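Local structure of MW1564 protein (3NTV) at residues 51-56 / 79-84; 61-66 / 223-228; 144-149 / 161-166. The protein probably catalyses S-adenosylmethionine-dependent O-methyl transfer, as a putative caffeoyl-CoA O-methyltransferase with a Rossmann-like fold. All coordinates share one frame; numbering follows the deposited sequence.

The three contacts belong to one Rossmann-like sheet of order 3-2-1-4-5-7-6 and the helices and loops packed on it. Contact 1 joins the loops that lead into helices 57-70 and 84-90, beyond the end of strand 74-78. Contact 2 lays helix 57-70 on strand 225-230, and contact 3 packs strand 143-149 against the end of helix 155-162. Along the chain contacts 1 and 2 interleave, while contact 3 is nested inside the long loop that contact 2 closes. Centres of contacts 1 and 2 lie about 16 Å apart, of 1 and 3 about 19 Å, and of 2 and 3 about 14 Å. Helix 57-70 runs from the sulfate-binding loops of contact 1 into the apolar core of contact 2.

Contact 1: residues 51-56 / 79-84; sequences EVPIVD and GTAIGY. With SO4 (sulfate ion), chain C.
Val-52 meets Ala-81 and Ile-82 with one methyl. Turned opposite the backbone N (chi1 -177°), CG1 lies 3.4 Å from Ala-81 CB and 3.6 Å from Ile-82 CG2; a short branched side chain suits two backbones this near. Pro-53 adds a looser touch, its CD 4.2 Å from Ala-81 CB, and its ring stiffens the extended loop. Ile-54 works with both branches: CG2 rests 3.8 Å from Ile-82 CG1, while CD1 stands 3.6 Å above the centroid of the Tyr-84 ring, a CH-pi contact only 7° off the ring normal. The Tyr-84 hydroxyl is held by Glu-41 and Arg-44, which steadies the ring beneath that methyl. Segment 79-84 follows strand 74-78 with the sequence GTAIG, the glycine-rich loop of Rossmann-like methyltransferases, which in relatives binds S-adenosylmethionine. At Gly-79 a CB would jam against the preceding carbonyl O, and Gly-83 has a positive phi, which favours glycine. Here the loop holds a sulfate, probably from the crystallisation liquor. Val-55 N donates an almost straight bond to its O4, 3.1 Å and 167°. From the other loop Ala-81 N binds O3, and Ile-82 N and Tyr-84 N share O2, at the start of helix 84-90; Ser-85 OG completes the set. Thr-80 OG1 reaches O1 weakly and accepts from Gly-83 N at 2.9 Å, an ST motif.

Contact 2: residues 61-66 / 223-228; sequences DLIKQL and DGLAIS
Leu-62, Ile-63 and Leu-66 meet Leu-225 and Ile-227 without any flat group between them: no ring, amide or carboxylate of either segment offers a face or an edge to the other, and methyl tips do most of the touching. The ring of Phe-147, on strand 143-149, borders the contact, its CZ 3.7 Å from Ile-63 CD1. Between helix and strand, Leu-62 CD2 and Leu-225 CD2 meet at 3.7 Å as their side chains pass obliquely. Leu-62 reaches the strand because its CG stands opposite the backbone N (chi1 171°). One helical turn on, Leu-66 and Ile-227 point at one another tip to tip, with Leu-66 CD1 3.7 Å from Ile-227 CD1. The isoleucine is extended (chi2 165°), which carries its terminal methyl far out from the sheet. That methyl also lies 4.4 Å from Leu-62 CD2, linking the two pairs, while Ile-63 CG1 approaches Leu-225 CD2 loosely.

This is the alpha/beta layering of a Rossmann-like methyltransferase, in which strand 225-230 is the antiparallel strand inserted between 170-175 and 214-219. Helix and strand segments run nearly in the same direction, 12° apart, with the segment axes 11.5 Å apart at closest approach. Their spacings match: Leu-62 CA to Leu-66 CA is 6.4 Å, Leu-225 CA to Ile-227 CA 6.7 Å, so a four-residue step on the helix pairs with a two-residue step on the strand. Long aliphatic side chains suit such a separation, since neither backbone comes close. Ile-173 of the adjoining strand packs against Ile-63, Leu-66, Leu-225 and Ile-227. Met-69 of the second subunit lies on Leu-66 and Ile-227, bringing the dimer partner to this buried cluster.

Contact 3: residues 144-149 / 161-166; sequences DMIFID and IYTPLL
Ile-146 and Leu-166 lie at the heart of a buried, apolar strand-to-helix-end contact, where strand 143-149 receives the close of helix 155-162 and the 3-10 turn 163-165 that follows it. No hydrogen bond crosses between the segments, and the two together bury 238 Å². Ile-146 supplies most of it from the strand side. Its CG1 lies opposite the carbonyl carbon (chi1 -64°) and the chain then runs extended, so CD1 is thrust into the turn. There CD1 sits 3.5 Å from Tyr-162 O, and it also touches Thr-163 CA and Leu-166 CB. A slim unbranched tip suits this place, where the turn offers backbone as well as side chains. The carbonyl Tyr-162 O is already engaged by Leu-165 N at 2.9 Å, within the turn itself.

Leu-166 answers from the other side, obliquely across Ile-146. With CG opposite its backbone N (chi1 -178°), it lays CD1 over the peptide link between residues 144 and 145, 3.6 Å from Asp-144 C and equally near Met-145 N. Leucine's forked end reaches the strand's main chain, while its CB meets Ile-146. Beyond its carbonyl, Tyr-162 touches with CB, 4.1 Å from Ile-146 CD1; its ring leads off, with Ile-161 CG2 over one face, and its hydroxyl bonds to Ala-131 O. Thr-163 turns its methyl CG2 to Ile-146, while OG1 is satisfied by Phe-159 O, so a residue with one polar and one apolar branch serves both sides. Lys-230 NZ binds the carbonyls of Thr-163 and Leu-166. Past the short strand 166-167 the chain enters strand 170-175, parallel and next to 143-149, which completes the beta-alpha-beta crossover, right-handed as in Rossmann-like folds.

Contact 1: residues 51-56 / 79-84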
loop_
_atom_site.group_PDB
_atom_site.type_symbol
_atom_site.label_atom_id
_atom_site.label_comp_id
_atom_site.label_asym_id
_atom_site.label_seq_id
_atom_site.Cartn_x
_atom_site.Cartn_y
_atom_site.Cartn_z
ATOM N N GLU A 51 2.872 23.562 -13.920
ATOM C CA GLU A 51 3.320 23.622 -12.512
ATOM C C GLU A 51 2.137 23.375 -11.569
ATOM O O GLU A 51 1.950 24.085 -10.573
ATOM C CB GLU A 51 4.026 24.963 -12.184
ATOM C CG GLU A 51 5.231 25.291 -13.050
ATOM C CD GLU A 51 5.480 26.778 -13.225
ATOM O OE1 GLU A 51 5.904 27.434 -12.247
ATOM O OE2 GLU A 51 5.249 27.288 -14.346
ATOM N N VAL A 52 1.289 22.407 -11.941
ATOM C CA VAL A 52 0.117 22.053 -11.165
ATOM C C VAL A 52 0.450 20.735 -10.462
ATOM O O VAL A 52 0.795 19.759 -11.128
ATOM C CB VAL A 52 -1.173 21.956 -12.028
ATOM C CG1 VAL A 52 -2.373 21.654 -11.156
ATOM C CG2 VAL A 52 -1.415 23.235 -12.826
ATOM N N PRO A 53 0.416 20.682 -9.125
ATOM C CA PRO A 53 0.740 19.409 -8.466
ATOM C C PRO A 53 -0.426 18.423 -8.568
ATOM O O PRO A 53 -1.547 18.802 -8.264
ATOM C CB PRO A 53 0.994 19.823 -7.013
ATOM C CG PRO A 53 0.145 21.036 -6.810
ATOM C CD PRO A 53 0.032 21.726 -8.149
ATOM N N ILE A 54 -0.190 17.207 -9.053
ATOM C CA ILE A 54 -1.240 16.175 -9.047
ATOM C C ILE A 54 -0.717 14.994 -8.258
ATOM O O ILE A 54 0.495 14.842 -8.132
ATOM C CB ILE A 54 -1.956 15.775 -10.375
ATOM C CG1 ILE A 54 -1.021 15.091 -11.395
ATOM C CG2 ILE A 54 -2.783 16.942 -10.962
ATOM C CD1 ILE A 54 -1.710 14.185 -12.391
ATOM N N VAL A 55 -1.628 14.174 -7.710
ATOM C CA VAL A 55 -1.270 12.978 -6.943
ATOM C C VAL A 55 -0.376 12.070 -7.819
ATOM O O VAL A 55 -0.647 11.928 -9.012
ATOM C CB VAL A 55 -2.566 12.249 -6.479
ATOM C CG1 VAL A 55 -2.252 10.964 -5.713
ATOM C CG2 VAL A 55 -3.435 13.181 -5.630
ATOM N N ASP A 56 0.659 11.447 -7.230
ATOM C CA ASP A 56 1.516 10.563 -8.008
ATOM C C ASP A 56 0.798 9.294 -8.442
ATOM O O ASP A 56 -0.107 8.808 -7.755
ATOM C CB ASP A 56 2.816 10.260 -7.286
ATOM C CG ASP A 56 3.704 11.485 -7.182
ATOM O OD1 ASP A 56 4.179 11.964 -8.234
ATOM O OD2 ASP A 56 3.851 12.013 -6.070
ATOM N N GLY A 79 -8.643 19.434 -0.598
ATOM C CA GLY A 79 -7.787 20.023 -1.610
ATOM C C GLY A 79 -7.757 19.273 -2.913
ATOM O O GLY A 79 -7.935 18.052 -2.963
ATOM N N THR A 80 -7.521 20.023 -3.972
ATOM C CA THR A 80 -7.348 19.526 -5.318
ATOM C C THR A 80 -6.636 20.545 -6.181
ATOM O O THR A 80 -6.734 21.755 -5.954
ATOM C CB THR A 80 -8.665 19.077 -5.954
ATOM O OG1 THR A 80 -8.320 18.338 -7.122
ATOM C CG2 THR A 80 -9.619 20.242 -6.297
ATOM N N ALA A 81 -5.911 20.044 -7.160
ATOM C CA ALA A 81 -5.258 20.900 -8.109
ATOM C C ALA A 81 -6.191 21.057 -9.321
ATOM O O ALA A 81 -6.578 22.181 -9.644
ATOM C CB ALA A 81 -3.943 20.299 -8.510
ATOM N N ILE A 82 -6.597 19.946 -9.960
ATOM C CA ILE A 82 -7.456 20.015 -11.146
ATOM C C ILE A 82 -8.639 19.018 -11.134
ATOM O O ILE A 82 -9.255 18.821 -12.180
ATOM C CB ILE A 82 -6.597 19.839 -12.440
ATOM C CG1 ILE A 82 -5.926 18.432 -12.518
ATOM C CG2 ILE A 82 -5.610 20.994 -12.634
ATOM C CD1 ILE A 82 -5.134 18.088 -13.832
ATOM N N GLY A 83 -8.912 18.385 -9.993
ATOM C CA GLY A 83 -9.977 17.383 -9.888
ATOM C C GLY A 83 -9.536 16.008 -10.364
ATOM O O GLY A 83 -10.354 15.101 -10.513
ATOM N N TYR A 84 -8.225 15.832 -10.595
ATOM C CA TYR A 84 -7.696 14.571 -11.104
ATOM C C TYR A 84 -7.977 13.395 -10.163
ATOM O O TYR A 84 -8.540 12.385 -10.596
ATOM C CB TYR A 84 -6.200 14.741 -11.424
ATOM C CG TYR A 84 -5.476 13.456 -11.727
ATOM C CD1 TYR A 84 -5.459 12.928 -13.013
ATOM C CD2 TYR A 84 -4.755 12.792 -10.737
ATOM C CE1 TYR A 84 -4.767 11.750 -13.299
ATOM C CE2 TYR A 84 -4.065 11.618 -11.009
ATOM C CZ TYR A 84 -4.073 11.097 -12.292
ATOM O OH TYR A 84 -3.358 9.955 -12.552
HETATM S S SO4 C . -5.516 16.319 -7.930
HETATM O O1 SO4 C . -6.731 15.632 -7.432
HETATM O O2 SO4 C . -5.893 17.085 -9.108
HETATM O O3 SO4 C . -5.020 17.236 -6.871
HETATM O O4 SO4 C . -4.482 15.293 -8.157
#

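Contact 2: residues 61-66 / 223-228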
loop_
_atom_site.group_PDB
_atom_site.type_symbol
_atom_site.label_atom_id
_atom_site.label_comp_id
_atom_site.label_asym_id
_atom_site.label_seq_id
_atom_site.Cartn_x
_atom_site.Cartn_y
_atom_site.Cartn_z
ATOM N N ASP A 61 -2.871 4.729 -7.684
ATOM C CA ASP A 61 -3.308 3.367 -7.965
ATOM C C ASP A 61 -3.443 2.477 -6.725
ATOM O O ASP A 61 -4.337 1.635 -6.668
ATOM C CB ASP A 61 -2.481 2.758 -9.089
ATOM C CG ASP A 61 -2.794 3.375 -10.451
ATOM O OD1 ASP A 61 -3.843 4.069 -10.578
ATOM O OD2 ASP A 61 -2.027 3.137 -11.390
ATOM N N LEU A 62 -2.641 2.751 -5.700
ATOM C CA LEU A 62 -2.804 2.075 -4.424
ATOM C C LEU A 62 -4.131 2.500 -3.770
ATOM O O LEU A 62 -4.872 1.639 -3.284
ATOM C CB LEU A 62 -1.639 2.387 -3.462
ATOM C CG LEU A 62 -1.831 1.890 -2.006
ATOM C CD1 LEU A 62 -1.981 0.348 -1.937
ATOM C CD2 LEU A 62 -0.610 2.266 -1.169
ATOM N N ILE A 63 -4.428 3.810 -3.772
ATOM C CA ILE A 63 -5.672 4.318 -3.143
ATOM C C ILE A 63 -6.899 3.737 -3.859
ATOM O O ILE A 63 -7.858 3.338 -3.203
ATOM C CB ILE A 63 -5.697 5.861 -3.101
ATOM C CG1 ILE A 63 -4.540 6.416 -2.211
ATOM C CG2 ILE A 63 -7.048 6.335 -2.536
ATOM C CD1 ILE A 63 -4.302 7.940 -2.437
ATOM N N LYS A 64 -6.845 3.634 -5.206
ATOM C CA LYS A 64 -7.929 3.037 -5.991
ATOM C C LYS A 64 -8.129 1.576 -5.531
ATOM O O LYS A 64 -9.258 1.131 -5.408
ATOM C CB LYS A 64 -7.603 3.111 -7.482
ATOM C CG LYS A 64 -7.637 4.558 -7.992
ATOM C CD LYS A 64 -7.418 4.660 -9.490
ATOM C CE LYS A 64 -8.603 4.233 -10.328
ATOM N NZ LYS A 64 -8.305 4.469 -11.776
ATOM N N GLN A 65 -7.024 0.837 -5.255
ATOM C CA GLN A 65 -7.102 -0.536 -4.781
ATOM C C GLN A 65 -7.755 -0.588 -3.385
ATOM O O GLN A 65 -8.546 -1.477 -3.110
ATOM C CB GLN A 65 -5.693 -1.168 -4.777
ATOM C CG GLN A 65 -5.697 -2.683 -4.736
ATOM C CD GLN A 65 -5.751 -3.332 -6.108
ATOM O OE1 GLN A 65 -4.872 -4.107 -6.482
ATOM N NE2 GLN A 65 -6.795 -3.069 -6.877
ATOM N N LEU A 66 -7.432 0.392 -2.517
ATOM C CA LEU A 66 -8.010 0.457 -1.165
ATOM C C LEU A 66 -9.517 0.713 -1.264
ATOM O O LEU A 66 -10.282 0.127 -0.508
ATOM C CB LEU A 66 -7.324 1.567 -0.344
ATOM C CG LEU A 66 -5.816 1.383 -0.089
ATOM C CD1 LEU A 66 -5.231 2.567 0.664
ATOM C CD2 LEU A 66 -5.547 0.130 0.653
ATOM N N ASP A 223 5.721 10.704 -2.538
ATOM C CA ASP A 223 5.918 11.744 -1.521
ATOM C C ASP A 223 5.727 11.250 -0.096
ATOM O O ASP A 223 5.759 12.063 0.829
ATOM C CB ASP A 223 4.921 12.879 -1.793
ATOM C CG ASP A 223 5.170 13.609 -3.088
ATOM O OD1 ASP A 223 6.350 13.843 -3.411
ATOM O OD2 ASP A 223 4.179 13.947 -3.776
ATOM N N GLY A 224 5.481 9.950 0.065
ATOM C CA GLY A 224 5.208 9.353 1.368
ATOM C C GLY A 224 3.703 9.253 1.570
ATOM O O GLY A 224 2.975 10.204 1.260
ATOM N N LEU A 225 3.213 8.098 2.051
ATOM C CA LEU A 225 1.782 7.891 2.253
ATOM C C LEU A 225 1.513 7.232 3.594
ATOM O O LEU A 225 2.281 6.360 4.003
ATOM C CB LEU A 225 1.235 6.994 1.104
ATOM C CG LEU A 225 -0.300 6.895 0.978
ATOM C CD1 LEU A 225 -0.895 8.218 0.509
ATOM C CD2 LEU A 225 -0.696 5.804 -0.004
ATOM N N ALA A 226 0.480 7.671 4.296
ATOM C CA ALA A 226 0.060 7.000 5.520
ATOM C C ALA A 226 -1.359 6.532 5.318
ATOM O O ALA A 226 -2.156 7.199 4.622
ATOM C CB ALA A 226 0.150 7.900 6.734
ATOM N N ILE A 227 -1.666 5.371 5.901
ATOM C CA ILE A 227 -2.993 4.788 5.870
ATOM C C ILE A 227 -3.400 4.580 7.310
ATOM O O ILE A 227 -2.690 3.864 8.043
ATOM C CB ILE A 227 -3.034 3.458 5.094
ATOM C CG1 ILE A 227 -2.610 3.644 3.617
ATOM C CG2 ILE A 227 -4.417 2.759 5.227
ATOM C CD1 ILE A 227 -2.282 2.235 2.952
ATOM N N SER A 228 -4.547 5.168 7.696
ATOM C CA SER A 228 -5.071 5.084 9.058
ATOM C C SER A 228 -6.456 4.484 9.054
ATOM O O SER A 228 -7.343 4.989 8.378
ATOM C CB SER A 228 -5.116 6.466 9.718
ATOM O OG SER A 228 -3.860 7.118 9.722
#

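Contact 3: residues 144-149 / 161-166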
loop_
_atom_site.group_PDB
_atom_site.type_symbol
_atom_site.label_atom_id
_atom_site.label_comp_id
_atom_site.label_asym_id
_atom_site.label_seq_id
_atom_site.Cartn_x
_atom_site.Cartn_y
_atom_site.Cartn_z
ATOM N N ASP A 144 -16.530 7.118 3.988
ATOM C CA ASP A 144 -15.797 5.857 4.103
ATOM C C ASP A 144 -14.290 6.087 4.036
ATOM O O ASP A 144 -13.530 5.227 4.474
ATOM C CB ASP A 144 -16.198 4.924 2.969
ATOM C CG ASP A 144 -17.689 4.649 2.939
ATOM O OD1 ASP A 144 -18.281 4.476 4.031
ATOM O OD2 ASP A 144 -18.271 4.673 1.836
HETATM N N MSE A 145 -13.870 7.248 3.509
HETATM C CA MSE A 145 -12.453 7.617 3.344
HETATM C C MSE A 145 -12.329 9.147 3.345
HETATM O O MSE A 145 -13.173 9.849 2.775
HETATM C CB MSE A 145 -11.917 7.045 1.989
HETATM C CG MSE A 145 -10.500 7.498 1.630
HETATM SE SE MSE A 145 -10.046 6.855 -0.159
HETATM C CE MSE A 145 -9.487 5.067 0.320
ATOM N N ILE A 146 -11.267 9.635 4.005
ATOM C CA ILE A 146 -10.877 11.037 4.014
ATOM C C ILE A 146 -9.469 11.068 3.396
ATOM O O ILE A 146 -8.597 10.280 3.792
ATOM C CB ILE A 146 -10.942 11.668 5.430
ATOM C CG1 ILE A 146 -12.414 11.684 5.942
ATOM C CG2 ILE A 146 -10.364 13.107 5.387
ATOM C CD1 ILE A 146 -12.632 12.156 7.385
ATOM N N PHE A 147 -9.245 11.985 2.455
ATOM C CA PHE A 147 -7.934 12.118 1.792
ATOM C C PHE A 147 -7.349 13.487 2.068
ATOM O O PHE A 147 -7.945 14.501 1.711
ATOM C CB PHE A 147 -8.099 11.837 0.293
ATOM C CG PHE A 147 -6.846 11.801 -0.561
ATOM C CD1 PHE A 147 -5.640 11.337 -0.041
ATOM C CD2 PHE A 147 -6.902 12.119 -1.912
ATOM C CE1 PHE A 147 -4.490 11.255 -0.841
ATOM C CE2 PHE A 147 -5.757 12.016 -2.719
ATOM C CZ PHE A 147 -4.560 11.579 -2.174
ATOM N N ILE A 148 -6.221 13.522 2.785
ATOM C CA ILE A 148 -5.555 14.773 3.204
ATOM C C ILE A 148 -4.085 14.804 2.760
ATOM O O ILE A 148 -3.475 13.757 2.581
ATOM C CB ILE A 148 -5.638 14.840 4.771
ATOM C CG1 ILE A 148 -7.082 14.998 5.260
ATOM C CG2 ILE A 148 -4.772 15.960 5.379
ATOM C CD1 ILE A 148 -7.208 14.570 6.823
ATOM N N ASP A 149 -3.516 16.008 2.613
ATOM C CA ASP A 149 -2.094 16.210 2.350
ATOM C C ASP A 149 -1.510 16.746 3.665
ATOM O O ASP A 149 -1.981 17.772 4.165
ATOM C CB ASP A 149 -1.898 17.185 1.195
ATOM C CG ASP A 149 -0.467 17.502 0.780
ATOM O OD1 ASP A 149 0.387 17.697 1.676
ATOM O OD2 ASP A 149 -0.218 17.627 -0.435
ATOM N N ILE A 161 -11.259 18.130 12.656
ATOM C CA ILE A 161 -12.563 18.646 12.219
ATOM C C ILE A 161 -13.411 17.605 11.488
ATOM O O ILE A 161 -14.610 17.509 11.743
ATOM C CB ILE A 161 -12.413 19.931 11.339
ATOM C CG1 ILE A 161 -11.855 21.128 12.145
ATOM C CG2 ILE A 161 -13.730 20.334 10.641
ATOM C CD1 ILE A 161 -11.333 22.288 11.241
ATOM N N TYR A 162 -12.793 16.856 10.540
ATOM C CA TYR A 162 -13.542 16.000 9.629
ATOM C C TYR A 162 -13.686 14.533 9.992
ATOM O O TYR A 162 -14.674 13.918 9.582
ATOM C CB TYR A 162 -13.033 16.183 8.172
ATOM C CG TYR A 162 -13.236 17.600 7.665
ATOM C CD1 TYR A 162 -14.506 18.064 7.317
ATOM C CD2 TYR A 162 -12.179 18.509 7.635
ATOM C CE1 TYR A 162 -14.706 19.379 6.896
ATOM C CE2 TYR A 162 -12.370 19.832 7.222
ATOM C CZ TYR A 162 -13.639 20.260 6.853
ATOM O OH TYR A 162 -13.850 21.541 6.403
ATOM N N THR A 163 -12.765 13.994 10.809
ATOM C CA THR A 163 -12.851 12.590 11.239
ATOM C C THR A 163 -14.120 12.217 11.980
ATOM O O THR A 163 -14.560 11.100 11.785
ATOM C CB THR A 163 -11.573 12.061 11.858
ATOM O OG1 THR A 163 -11.202 12.852 12.980
ATOM C CG2 THR A 163 -10.444 11.964 10.860
ATOM N N PRO A 164 -14.813 13.109 12.726
ATOM C CA PRO A 164 -16.115 12.716 13.298
ATOM C C PRO A 164 -17.135 12.264 12.231
ATOM O O PRO A 164 -18.114 11.586 12.564
ATOM C CB PRO A 164 -16.603 14.018 13.961
ATOM C CG PRO A 164 -15.360 14.747 14.309
ATOM C CD PRO A 164 -14.477 14.501 13.109
ATOM N N LEU A 165 -16.928 12.646 10.942
ATOM C CA LEU A 165 -17.815 12.266 9.834
ATOM C C LEU A 165 -17.382 10.950 9.173
ATOM O O LEU A 165 -18.005 10.534 8.197
ATOM C CB LEU A 165 -17.822 13.351 8.755
ATOM C CG LEU A 165 -18.193 14.758 9.188
ATOM C CD1 LEU A 165 -18.101 15.685 8.014
ATOM C CD2 LEU A 165 -19.608 14.782 9.757
ATOM N N LEU A 166 -16.276 10.365 9.630
ATOM C CA LEU A 166 -15.768 9.112 9.064
ATOM C C LEU A 166 -16.348 7.917 9.834
ATOM O O LEU A 166 -16.313 7.883 11.070
ATOM C CB LEU A 166 -14.230 9.124 9.165
ATOM C CG LEU A 166 -13.473 7.926 8.578
ATOM C CD1 LEU A 166 -13.643 7.874 7.046
ATOM C CD2 LEU A 166 -11.997 8.008 8.945
#